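Long-range contacts in bacteriorhodopsin (Nanosalina sp., PDB 6EYU), which probably pumps protons inward across the membrane, working as a light-driven, retinal-binding member of the rhodopsin family (a xenorhodopsin): residues L38-F44 and D220-H225; I84-L88 and C212-Y216; L144-R149 and A162-L166. All coordinates share one frame; numbering follows the deposited sequence.

Contact 1: residues L38-F44 and D220-H225; sequences LDVPQKF and DMYLIH. With MUN ([(2~{S})-2,3-bis(oxidanyl)propyl] (~{E})-undec-2-enoate), chain L; MUN ([(2~{S})-2,3-bis(oxidanyl)propyl] (~{E})-undec-2-enoate), chain T.
Leu38 meets two rings of the facing helix. Its CD2 methyl lies over the centre of one face of the Tyr222 ring, 4.2 Å from the centroid and almost on the ring normal, while its CG lies 3.8 Å from the centroid of the His225 ring, displaced toward the rim; both are CH-pi contacts. At the Tyr222 edge sits the glycerol end of a monoacylglycerol, CAI of MUN in chain T. The third ring, Phe44, takes Ile224 CD1 over the middle of one face, 3.9 Å from its centroid, and Pro41 CG at its edge in plane; Asp220 OD2 comes obliquely to 3.5 Å from Phe44 CD1, but OD2 is hydrogen-bonded to His48. These groups join the turn between helices 14-38 and 42-63 to the last helix of the seven-helix rhodopsin fold. Asp39, just beyond helix 14-38, has left helical angles with a positive phi and leaves the carbonyl of Leu38 without helical continuation, which suits a histidine: His225 ND1 donates to Leu38 O over 2.7 Å, a bent bond of 134°, with the acceptor tilted from the ring plane. His225 has CG anti to its backbone N (chi1 173°), which swings the imidazole across to that carbonyl. Beta-branched Val40 packs beside it, CG2 lying 3.8 Å from Ile224 CG2 and 3.3 Å from Met221 O.

Contact 2: residues I84-L88 and C212-Y216; sequences ILLAL and CKQVY. With RET (retinal), chain D; MUN ([(2~{S})-2,3-bis(oxidanyl)propyl] (~{E})-undec-2-enoate), chain M.
Tyr216 reaches across to the opposing helix and donates a hydrogen bond from its hydroxyl to Ile84 O, OH to O 2.8 Å, at a C=O...donor angle of 149°. That oxygen also serves the helix, accepting Leu88 N at 3.2 Å, so two donors grip it. The carbonyl lies at the edge of the phenol ring, near its plane. Beside the bond Ile84 CG2 rests 3.7 Å from Tyr216 CE2, and the small Ala87 leaves room for the hydroxyl to come in. A phenol suits the place because it combines a polar tip with a greasy ring in a fully buried setting. Its CG lies anti to the backbone N (chi1 163°), which carries the ring from its own helix across to residues 84-88.

The other branch of Ile84 runs toward the chromophore: CD1 packs 3.4 Å from Cys212 O and 3.9 Å from the C20 methyl of retinal, and Cys212 CB comes to 3.8 Å from the same methyl. Cys212 and Lys213 belong to a wider, pi-type turn of their helix. Further out, the His48 ring meets the Tyr216 ring at a steep angle, Ile170 packs against Tyr216, and Tyr20, Ile51 and Ser55 touch the Lys213 side chain. The segment axes keep 11.9 Å apart, inclined at 39°, a wide spacing that the long tyrosine bridges.

At the heart of the site Lys213 NZ is joined covalently to retinal C15 over 1.3 Å, the Schiff-base linkage of the rhodopsin family. Contacts of Ile84 and Cys212 with C20, the methyl on C13, therefore lie beside the part of the polyene whose isomerisation drives microbial rhodopsins, and probably help to shape its motion here.

Contact 3: residues L144-R149 and A162-L166; sequences LAKPFR and AYKIL. With MUN ([(2~{S})-2,3-bis(oxidanyl)propyl] (~{E})-undec-2-enoate), chain B.
Tyr163 is wedged between Leu144, Phe148 and Arg149, and this is the tight part of the contact. Its hydroxyl donates to Leu144 O, OH to O 2.7 Å, with the oxygen in the plane of the ring at its edge; the hydroxyl sits too near a neighbour in the model, so its exact place is less sure. Phe148 O lies over one face, offset toward the rim, Phe148 CB is 3.7 Å from Tyr163 CZ, and Arg149 CA is 3.6 Å from Tyr163 CE2. The ring gets there because CG is anti to the backbone N (chi1 169°). The helix is interrupted at Lys146 and resumes at Pro147, so Leu144 O is 4.5 Å from Phe148 N, its usual helical partner; a tyrosine suits the place, since its hydroxyl can serve that carbonyl while its ring packs in the bend. A leucine in its place would probably leave Leu144 O without this donor and open a gap beside Phe148 and Arg149.

Toward the solvent side the packing thins. Arg149 CG and Lys164 CD approach only to 4.3 Å, and Arg149 NE stays 5.0 Å from Lys164 NZ. Both like charges form salt bridges to OE2 of Glu153, which lies on the connection between the two segments and probably offsets their repulsion. Long, flexible side chains fit this more open edge. Lipid adds to it: the OAJ hydroxyl of MUN in chain B sits 3.7 Å above one face of the Arg149 guanidinium, and the acyl chain of the same lipid passes the small Ala145, CAC to CB 3.6 Å.

Kinked helix and neighbour form the helical hairpin of helices 128-145 and 157-183, the fifth and sixth transmembrane helices of the seven-helix rhodopsin fold, joined through the short helix 147-152.

Overall arrangement
After the short helix 2-7 the chain runs along helix 14-38 and turns at residues 38-44, where contact 1 closes the longest loop by meeting the final helix, 198-230. Within that loop helix 72-93 supplies residues 84-88 of contact 2, which again returns to helix 198-230, about two helical turns before contact 1; the two centres lie about 12 Å apart. Contact 3 is nested inside contact 2 and closes the short loop between helices 128-145 and 157-183. None of the three cross. Leu166 of contact 3 packs on Leu88 and Tyr216 of contact 2, and Leu223 links contacts 1 and 3, so the turn at 38-44, the third transmembrane helix, 72-93, and the later helices join in one bundle.

Contact 1: residues L38-F44 and D220-H225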
loop_
_atom_site.group_PDB
_atom_site.type_symbol
_atom_site.label_atom_id
_atom_site.label_comp_id
_atom_site.label_asym_id
_atom_site.label_seq_id
_atom_site.Cartn_x
_atom_site.Cartn_y
_atom_site.Cartn_z
ATOM N N LEU A 38 20.755 7.552 -21.983
ATOM C CA LEU A 38 21.094 6.171 -22.312
ATOM C C LEU A 38 20.080 5.574 -23.284
ATOM O O LEU A 38 20.172 4.402 -23.646
ATOM C CB LEU A 38 21.149 5.321 -21.041
ATOM C CG LEU A 38 22.537 5.045 -20.459
ATOM C CD1 LEU A 38 23.497 6.187 -20.758
ATOM C CD2 LEU A 38 22.437 4.804 -18.961
ATOM N N ASP A 39 19.060 6.357 -23.624
ATOM C CA ASP A 39 17.893 5.832 -24.323
ATOM C C ASP A 39 17.379 4.576 -23.624
ATOM O O ASP A 39 17.313 3.502 -24.222
ATOM C CB ASP A 39 18.236 5.532 -25.783
ATOM C CG ASP A 39 18.056 6.741 -26.682
ATOM O OD1 ASP A 39 19.009 7.541 -26.797
ATOM O OD2 ASP A 39 16.914 6.981 -27.127
ATOM N N VAL A 40 17.267 4.680 -22.304
ATOM C CA VAL A 40 16.587 3.680 -21.492
ATOM C C VAL A 40 15.274 4.264 -20.983
ATOM O O VAL A 40 15.213 5.442 -20.635
ATOM C CB VAL A 40 17.446 3.292 -20.273
ATOM C CG1 VAL A 40 16.599 2.593 -19.221
ATOM C CG2 VAL A 40 18.620 2.423 -20.697
ATOM N N PRO A 41 14.213 3.442 -20.941
ATOM C CA PRO A 41 12.910 4.020 -20.639
ATOM C C PRO A 41 12.879 4.725 -19.288
ATOM O O PRO A 41 13.301 4.157 -18.280
ATOM C CB PRO A 41 11.988 2.803 -20.634
ATOM C CG PRO A 41 12.612 1.864 -21.608
ATOM C CD PRO A 41 14.097 2.120 -21.580
ATOM N N GLN A 42 12.271 5.907 -19.257
ATOM C CA GLN A 42 12.323 6.772 -18.085
ATOM C C GLN A 42 11.879 6.016 -16.837
ATOM O O GLN A 42 12.318 6.319 -15.729
ATOM C CB GLN A 42 11.431 7.997 -18.298
ATOM C CG GLN A 42 11.624 9.096 -17.265
ATOM C CD GLN A 42 13.048 9.616 -17.226
ATOM O OE1 GLN A 42 13.661 9.855 -18.266
ATOM N NE2 GLN A 42 13.562 9.839 -16.023
ATOM N N LYS A 43 11.024 5.016 -17.029
ATOM C CA LYS A 43 10.412 4.312 -15.907
ATOM C C LYS A 43 11.478 3.652 -15.039
ATOM O O LYS A 43 11.369 3.637 -13.814
ATOM C CB LYS A 43 9.424 3.257 -16.413
ATOM C CG LYS A 43 10.029 2.241 -17.369
ATOM C CD LYS A 43 9.170 0.989 -17.461
ATOM C CE LYS A 43 8.329 0.980 -18.728
ATOM N NZ LYS A 43 8.863 0.036 -19.748
ATOM N N PHE A 44 12.545 3.180 -15.677
ATOM C CA PHE A 44 13.627 2.515 -14.962
ATOM C C PHE A 44 14.340 3.492 -14.033
ATOM O O PHE A 44 14.576 3.188 -12.863
ATOM C CB PHE A 44 14.624 1.909 -15.952
ATOM C CG PHE A 44 14.129 0.657 -16.618
ATOM C CD1 PHE A 44 13.990 -0.513 -15.891
ATOM C CD2 PHE A 44 13.611 0.705 -17.901
ATOM C CE1 PHE A 44 13.431 -1.641 -16.463
ATOM C CE2 PHE A 44 13.058 -0.421 -18.483
ATOM C CZ PHE A 44 12.977 -1.597 -17.766
ATOM N N ASP A 220 21.602 -1.963 -13.902
ATOM C CA ASP A 220 20.401 -2.342 -14.637
ATOM C C ASP A 220 20.260 -1.504 -15.902
ATOM O O ASP A 220 19.979 -2.028 -16.979
ATOM C CB ASP A 220 19.163 -2.165 -13.756
ATOM C CG ASP A 220 17.871 -2.424 -14.505
ATOM O OD1 ASP A 220 17.802 -3.432 -15.240
ATOM O OD2 ASP A 220 16.898 -1.670 -14.293
ATOM N N MET A 221 20.497 -0.202 -15.771
ATOM C CA MET A 221 20.189 0.742 -16.838
ATOM C C MET A 221 21.276 0.711 -17.906
ATOM O O MET A 221 20.987 0.838 -19.098
ATOM C CB MET A 221 20.055 2.155 -16.269
ATOM C CG MET A 221 18.790 2.372 -15.456
ATOM S SD MET A 221 18.361 4.114 -15.277
ATOM C CE MET A 221 18.560 4.328 -13.510
ATOM N N TYR A 222 22.497 0.391 -17.491
ATOM C CA TYR A 222 23.615 0.284 -18.421
ATOM C C TYR A 222 23.562 -1.029 -19.200
ATOM O O TYR A 222 23.871 -1.065 -20.391
ATOM C CB TYR A 222 24.945 0.398 -17.672
ATOM C CG TYR A 222 25.457 1.816 -17.546
ATOM C CD1 TYR A 222 26.085 2.446 -18.612
ATOM C CD2 TYR A 222 25.304 2.528 -16.363
ATOM C CE1 TYR A 222 26.551 3.743 -18.503
ATOM C CE2 TYR A 222 25.762 3.827 -16.247
ATOM C CZ TYR A 222 26.387 4.428 -17.318
ATOM O OH TYR A 222 26.850 5.720 -17.204
ATOM N N LEU A 223 23.101 -2.090 -18.543
ATOM C CA LEU A 223 22.990 -3.397 -19.184
ATOM C C LEU A 223 21.939 -3.368 -20.291
ATOM O O LEU A 223 22.157 -3.901 -21.379
ATOM C CB LEU A 223 22.627 -4.470 -18.153
ATOM C CG LEU A 223 23.707 -5.517 -17.873
ATOM C CD1 LEU A 223 25.084 -4.872 -17.822
ATOM C CD2 LEU A 223 23.410 -6.256 -16.576
ATOM N N ILE A 224 20.769 -2.824 -19.973
ATOM C CA ILE A 224 19.740 -2.569 -20.975
ATOM C C ILE A 224 20.299 -1.716 -22.108
ATOM O O ILE A 224 20.233 -2.094 -23.278
ATOM C CB ILE A 224 18.536 -1.835 -20.357
ATOM C CG1 ILE A 224 17.686 -2.807 -19.537
ATOM C CG2 ILE A 224 17.696 -1.181 -21.444
ATOM C CD1 ILE A 224 16.724 -2.126 -18.590
ATOM N N HIS A 225 20.802 -0.540 -21.753
ATOM C CA HIS A 225 21.443 0.350 -22.711
ATOM C C HIS A 225 22.371 -0.426 -23.641
ATOM O O HIS A 225 22.174 -0.444 -24.856
ATOM C CB HIS A 225 22.233 1.428 -21.969
ATOM C CG HIS A 225 23.066 2.291 -22.862
ATOM N ND1 HIS A 225 22.516 3.112 -23.823
ATOM C CD2 HIS A 225 24.394 2.548 -22.865
ATOM C CE1 HIS A 225 23.476 3.806 -24.408
ATOM N NE2 HIS A 225 24.625 3.481 -23.846
HETATM C CAR MUN L . 27.293 6.674 -5.592
HETATM C CAQ MUN L . 27.844 5.970 -6.833
HETATM C CAP MUN L . 27.720 4.457 -6.656
HETATM C CAO MUN L . 28.751 3.755 -7.542
HETATM C CAN MUN L . 28.080 2.601 -8.286
HETATM C CAM MUN L . 28.167 2.850 -9.793
HETATM C CAK MUN L . 28.888 1.680 -10.462
HETATM C CAH MUN L . 27.851 0.718 -11.045
HETATM C CAF MUN L . 28.446 -0.022 -12.246
HETATM C CAC MUN L . 27.820 0.320 -13.600
HETATM C CAA MUN L . 28.350 -0.490 -14.787
HETATM O OAD MUN L . 29.480 -0.977 -14.761
HETATM O OAB MUN L . 27.566 -0.459 -15.898
HETATM C CAE MUN L . 28.382 -0.615 -17.062
HETATM C CAG MUN L . 28.232 -2.037 -17.605
HETATM O OAJ MUN L . 26.924 -2.528 -17.302
HETATM C CAI MUN L . 28.435 -2.027 -19.121
HETATM O OAL MUN L . 27.675 -0.963 -19.697
HETATM C CAN MUN T . 32.632 10.179 -11.140
HETATM C CAM MUN T . 32.561 8.901 -11.976
HETATM C CAK MUN T . 32.315 9.263 -13.442
HETATM C CAH MUN T . 32.288 7.987 -14.287
HETATM C CAF MUN T . 31.741 8.308 -15.681
HETATM C CAC MUN T . 31.889 7.189 -16.719
HETATM C CAA MUN T . 30.953 7.275 -17.929
HETATM O OAD MUN T . 30.276 8.285 -18.130
HETATM O OAB MUN T . 31.121 6.287 -18.850
HETATM C CAE MUN T . 29.903 5.553 -19.004
HETATM C CAG MUN T . 29.296 5.848 -20.377
HETATM O OAJ MUN T . 30.162 6.724 -21.105
HETATM C CAI MUN T . 29.123 4.540 -21.153
HETATM O OAL MUN T . 28.852 4.832 -22.526
#

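Contact 2: residues I84-L88 and C212-Y216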
loop_
_atom_site.group_PDB
_atom_site.type_symbol
_atom_site.label_atom_id
_atom_site.label_comp_id
_atom_site.label_asym_id
_atom_site.label_seq_id
_atom_site.Cartn_x
_atom_site.Cartn_y
_atom_site.Cartn_z
ATOM N N ILE A 84 12.921 -3.033 -6.568
ATOM C CA ILE A 84 14.059 -3.750 -7.128
ATOM C C ILE A 84 13.592 -4.856 -8.069
ATOM O O ILE A 84 14.129 -5.016 -9.166
ATOM C CB ILE A 84 14.929 -4.370 -6.018
ATOM C CG1 ILE A 84 15.867 -3.313 -5.432
ATOM C CG2 ILE A 84 15.728 -5.543 -6.563
ATOM C CD1 ILE A 84 16.271 -3.584 -3.999
ATOM N N LEU A 85 12.514 -5.534 -7.687
ATOM C CA LEU A 85 12.017 -6.671 -8.454
ATOM C C LEU A 85 11.153 -6.209 -9.622
ATOM O O LEU A 85 11.202 -6.788 -10.706
ATOM C CB LEU A 85 11.215 -7.610 -7.552
ATOM C CG LEU A 85 12.040 -8.448 -6.574
ATOM C CD1 LEU A 85 11.163 -9.483 -5.886
ATOM C CD2 LEU A 85 13.203 -9.119 -7.289
ATOM N N LEU A 86 10.361 -5.165 -9.397
ATOM C CA LEU A 86 9.667 -4.490 -10.487
ATOM C C LEU A 86 10.636 -4.192 -11.625
ATOM O O LEU A 86 10.344 -4.458 -12.790
ATOM C CB LEU A 86 9.032 -3.187 -9.995
ATOM C CG LEU A 86 8.146 -2.478 -11.020
ATOM C CD1 LEU A 86 7.054 -3.414 -11.517
ATOM C CD2 LEU A 86 7.542 -1.212 -10.433
ATOM N N ALA A 87 11.796 -3.648 -11.273
ATOM C CA ALA A 87 12.823 -3.323 -12.255
ATOM C C ALA A 87 13.273 -4.579 -12.994
ATOM O O ALA A 87 13.359 -4.592 -14.222
ATOM C CB ALA A 87 14.009 -2.661 -11.571
ATOM N N LEU A 88 13.656 -5.598 -12.232
ATOM C CA LEU A 88 14.010 -6.894 -12.799
ATOM C C LEU A 88 12.919 -7.374 -13.751
ATOM O O LEU A 88 13.187 -7.688 -14.911
ATOM C CB LEU A 88 14.209 -7.919 -11.680
ATOM C CG LEU A 88 15.213 -9.045 -11.940
ATOM C CD1 LEU A 88 16.250 -8.637 -12.974
ATOM C CD2 LEU A 88 15.884 -9.453 -10.637
ATOM N N CYS A 212 22.641 -3.644 -3.733
ATOM C CA CYS A 212 21.339 -4.086 -4.231
ATOM C C CYS A 212 20.479 -2.907 -4.685
ATOM O O CYS A 212 19.423 -3.094 -5.288
ATOM C CB CYS A 212 20.598 -4.882 -3.155
ATOM S SG CYS A 212 21.443 -6.393 -2.637
ATOM N N LYS A 213 20.912 -1.697 -4.345
ATOM C CA LYS A 213 20.173 -0.484 -4.682
ATOM C C LYS A 213 21.056 0.471 -5.495
ATOM O O LYS A 213 20.860 0.635 -6.699
ATOM C CB LYS A 213 19.681 0.197 -3.403
ATOM C CG LYS A 213 18.673 -0.698 -2.677
ATOM C CD LYS A 213 18.157 -0.041 -1.396
ATOM C CE LYS A 213 17.125 -0.938 -0.704
ATOM N NZ LYS A 213 17.817 -1.956 0.101
ATOM N N GLN A 214 22.028 1.090 -4.832
ATOM C CA GLN A 214 22.870 2.095 -5.475
ATOM C C GLN A 214 23.559 1.513 -6.705
ATOM O O GLN A 214 23.385 2.008 -7.819
ATOM C CB GLN A 214 23.918 2.624 -4.493
ATOM C CG GLN A 214 23.455 3.820 -3.678
ATOM C CD GLN A 214 23.102 3.451 -2.250
ATOM O OE1 GLN A 214 23.546 4.099 -1.302
ATOM N NE2 GLN A 214 22.276 2.424 -2.091
ATOM N N VAL A 215 24.294 0.424 -6.504
ATOM C CA VAL A 215 25.026 -0.221 -7.590
ATOM C C VAL A 215 24.062 -0.795 -8.623
ATOM O O VAL A 215 24.308 -0.717 -9.826
ATOM C CB VAL A 215 25.919 -1.358 -7.060
ATOM C CG1 VAL A 215 26.561 -2.112 -8.215
ATOM C CG2 VAL A 215 26.980 -0.804 -6.121
ATOM N N TYR A 216 22.955 -1.355 -8.145
ATOM C CA TYR A 216 22.070 -2.151 -8.987
ATOM C C TYR A 216 21.354 -1.265 -10.001
ATOM O O TYR A 216 21.179 -1.647 -11.158
ATOM C CB TYR A 216 21.045 -2.889 -8.124
ATOM C CG TYR A 216 19.845 -3.399 -8.890
ATOM C CD1 TYR A 216 19.972 -4.453 -9.785
ATOM C CD2 TYR A 216 18.564 -2.970 -8.567
ATOM C CE1 TYR A 216 18.866 -5.003 -10.406
ATOM C CE2 TYR A 216 17.451 -3.515 -9.180
ATOM C CZ TYR A 216 17.608 -4.527 -10.101
ATOM O OH TYR A 216 16.505 -5.060 -10.728
HETATM C C1 RET D . 13.930 -11.134 6.059
HETATM C C2 RET D . 12.969 -11.725 7.094
HETATM C C3 RET D . 13.247 -13.208 7.338
HETATM C C4 RET D . 12.961 -14.013 6.075
HETATM C C5 RET D . 13.551 -13.320 4.847
HETATM C C6 RET D . 14.010 -12.037 4.821
HETATM C C7 RET D . 14.586 -11.514 3.597
HETATM C C8 RET D . 15.010 -10.222 3.520
HETATM C C9 RET D . 15.478 -9.705 2.260
HETATM C C10 RET D . 15.960 -8.403 2.155
HETATM C C11 RET D . 16.512 -7.828 0.990
HETATM C C12 RET D . 16.815 -6.488 1.205
HETATM C C13 RET D . 17.260 -5.574 0.225
HETATM C C14 RET D . 17.515 -4.240 0.569
HETATM C C15 RET D . 17.853 -3.213 -0.307
HETATM C C16 RET D . 13.423 -9.764 5.606
HETATM C C17 RET D . 15.334 -11.004 6.654
HETATM C C18 RET D . 13.659 -14.139 3.559
HETATM C C19 RET D . 15.486 -10.613 1.029
HETATM C C20 RET D . 17.491 -6.050 -1.211
HETATM C CAN MUN M . 4.545 -2.451 -2.508
HETATM C CAM MUN M . 5.303 -1.514 -3.450
HETATM C CAK MUN M . 4.505 -1.333 -4.744
HETATM C CAH MUN M . 4.472 0.154 -5.107
HETATM C CAF MUN M . 3.857 0.360 -6.497
HETATM C CAC MUN M . 4.383 -0.529 -7.630
HETATM C CAA MUN M . 3.505 -0.571 -8.886
HETATM O OAD MUN M . 2.532 0.177 -9.000
HETATM O OAB MUN M . 3.985 -1.344 -9.899
HETATM C CAE MUN M . 2.889 -1.919 -10.621
HETATM C CAG MUN M . 2.956 -1.490 -12.088
HETATM O OAJ MUN M . 4.179 -0.788 -12.326
HETATM C CAI MUN M . 2.894 -2.729 -12.985
HETATM O OAL MUN M . 2.604 -2.332 -14.328
#

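Contact 3: residues L144-R149 and A162-L166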
loop_
_atom_site.group_PDB
_atom_site.type_symbol
_atom_site.label_atom_id
_atom_site.label_comp_id
_atom_site.label_asym_id
_atom_site.label_seq_id
_atom_site.Cartn_x
_atom_site.Cartn_y
_atom_site.Cartn_z
ATOM N N LEU A 144 12.037 -15.761 -10.753
ATOM C CA LEU A 144 13.135 -15.152 -11.493
ATOM C C LEU A 144 13.799 -16.178 -12.402
ATOM O O LEU A 144 14.186 -15.862 -13.527
ATOM C CB LEU A 144 14.170 -14.576 -10.526
ATOM C CG LEU A 144 13.703 -13.397 -9.674
ATOM C CD1 LEU A 144 14.858 -12.862 -8.843
ATOM C CD2 LEU A 144 13.112 -12.303 -10.549
ATOM N N ALA A 145 14.095 -17.345 -11.840
ATOM C CA ALA A 145 14.990 -18.296 -12.488
ATOM C C ALA A 145 14.329 -18.918 -13.715
ATOM O O ALA A 145 15.010 -19.303 -14.666
ATOM C CB ALA A 145 15.408 -19.378 -11.506
ATOM N N LYS A 146 13.004 -19.018 -13.691
ATOM C CA LYS A 146 12.281 -19.752 -14.724
ATOM C C LYS A 146 11.394 -18.826 -15.551
ATOM O O LYS A 146 11.807 -18.354 -16.612
ATOM C CB LYS A 146 11.438 -20.866 -14.099
ATOM C CG LYS A 146 10.326 -21.374 -15.002
ATOM C CD LYS A 146 10.755 -22.613 -15.770
ATOM C CE LYS A 146 9.882 -23.809 -15.428
ATOM N N PRO A 147 10.129 -18.664 -15.135
ATOM C CA PRO A 147 9.135 -18.008 -15.981
ATOM C C PRO A 147 9.584 -16.632 -16.463
ATOM O O PRO A 147 9.414 -16.306 -17.637
ATOM C CB PRO A 147 7.903 -17.889 -15.073
ATOM C CG PRO A 147 8.394 -18.123 -13.684
ATOM C CD PRO A 147 9.588 -19.018 -13.812
ATOM N N PHE A 148 10.229 -15.869 -15.587
ATOM C CA PHE A 148 10.759 -14.564 -15.968
ATOM C C PHE A 148 11.929 -14.721 -16.931
ATOM O O PHE A 148 12.052 -13.970 -17.898
ATOM C CB PHE A 148 11.202 -13.781 -14.731
ATOM C CG PHE A 148 10.116 -12.935 -14.135
ATOM C CD1 PHE A 148 9.759 -11.734 -14.727
ATOM C CD2 PHE A 148 9.306 -13.443 -13.132
ATOM C CE1 PHE A 148 8.686 -11.003 -14.256
ATOM C CE2 PHE A 148 8.228 -12.720 -12.658
ATOM C CZ PHE A 148 7.921 -11.495 -13.216
ATOM N N ARG A 149 12.699 -15.788 -16.743
ATOM C CA ARG A 149 13.819 -16.086 -17.625
ATOM C C ARG A 149 13.321 -16.453 -19.018
ATOM O O ARG A 149 13.873 -16.006 -20.023
ATOM C CB ARG A 149 14.647 -17.234 -17.051
ATOM C CG ARG A 149 15.799 -17.667 -17.939
ATOM C CD ARG A 149 16.228 -19.088 -17.620
ATOM N NE ARG A 149 16.262 -19.932 -18.809
ATOM C CZ ARG A 149 17.281 -20.724 -19.128
ATOM N NH1 ARG A 149 17.206 -21.508 -20.195
ATOM N NH2 ARG A 149 18.370 -20.741 -18.372
ATOM N N ALA A 162 21.208 -9.534 -20.553
ATOM C CA ALA A 162 21.074 -8.504 -19.529
ATOM C C ALA A 162 20.277 -9.030 -18.342
ATOM O O ALA A 162 20.727 -8.959 -17.198
ATOM C CB ALA A 162 20.404 -7.269 -20.112
ATOM N N TYR A 163 19.091 -9.565 -18.619
ATOM C CA TYR A 163 18.196 -10.025 -17.565
ATOM C C TYR A 163 18.873 -11.096 -16.715
ATOM O O TYR A 163 18.873 -11.018 -15.486
ATOM C CB TYR A 163 16.902 -10.578 -18.164
ATOM C CG TYR A 163 16.036 -11.312 -17.165
ATOM C CD1 TYR A 163 15.248 -10.612 -16.261
ATOM C CD2 TYR A 163 16.164 -12.684 -16.991
ATOM C CE1 TYR A 163 14.572 -11.262 -15.247
ATOM C CE2 TYR A 163 15.487 -13.344 -15.983
ATOM C CZ TYR A 163 14.688 -12.628 -15.117
ATOM O OH TYR A 163 13.992 -13.284 -14.128
ATOM N N LYS A 164 19.466 -12.085 -17.377
ATOM C CA LYS A 164 19.999 -13.254 -16.688
ATOM C C LYS A 164 21.155 -12.862 -15.771
ATOM O O LYS A 164 21.282 -13.385 -14.663
ATOM C CB LYS A 164 20.470 -14.301 -17.699
ATOM C CG LYS A 164 19.337 -15.037 -18.398
ATOM C CD LYS A 164 19.784 -16.401 -18.900
ATOM C CE LYS A 164 20.250 -16.339 -20.347
ATOM N NZ LYS A 164 19.199 -16.799 -21.295
ATOM N N ILE A 165 21.972 -11.916 -16.221
ATOM C CA ILE A 165 23.025 -11.355 -15.383
ATOM C C ILE A 165 22.430 -10.711 -14.136
ATOM O O ILE A 165 22.776 -11.077 -13.012
ATOM C CB ILE A 165 23.846 -10.297 -16.142
ATOM C CG1 ILE A 165 24.823 -10.974 -17.106
ATOM C CG2 ILE A 165 24.604 -9.413 -15.163
ATOM C CD1 ILE A 165 25.155 -10.139 -18.323
ATOM N N LEU A 166 21.501 -9.783 -14.340
ATOM C CA LEU A 166 20.866 -9.078 -13.233
ATOM C C LEU A 166 20.170 -10.061 -12.299
ATOM O O LEU A 166 20.314 -9.981 -11.079
ATOM C CB LEU A 166 19.854 -8.060 -13.762
ATOM C CG LEU A 166 20.450 -6.765 -14.317
ATOM C CD1 LEU A 166 19.477 -6.099 -15.278
ATOM C CD2 LEU A 166 20.824 -5.819 -13.187
HETATM C CAP MUN B . 16.479 -24.321 -4.082
HETATM C CAO MUN B . 15.924 -23.964 -5.462
HETATM C CAN MUN B . 14.821 -22.915 -5.312
HETATM C CAM MUN B . 14.713 -22.102 -6.603
HETATM C CAK MUN B . 14.362 -23.036 -7.762
HETATM C CAH MUN B . 15.371 -22.861 -8.900
HETATM C CAF MUN B . 14.693 -23.227 -10.227
HETATM C CAC MUN B . 15.524 -23.020 -11.501
HETATM C CAA MUN B . 15.032 -23.784 -12.736
HETATM O OAD MUN B . 13.952 -24.375 -12.720
HETATM O OAB MUN B . 15.761 -23.579 -13.867
HETATM C CAE MUN B . 15.264 -24.419 -14.916
HETATM C CAG MUN B . 15.147 -23.613 -16.212
HETATM O OAJ MUN B . 16.397 -23.648 -16.907
HETATM C CAI MUN B . 14.055 -24.221 -17.096
HETATM O OAL MUN B . 14.217 -23.760 -18.440
#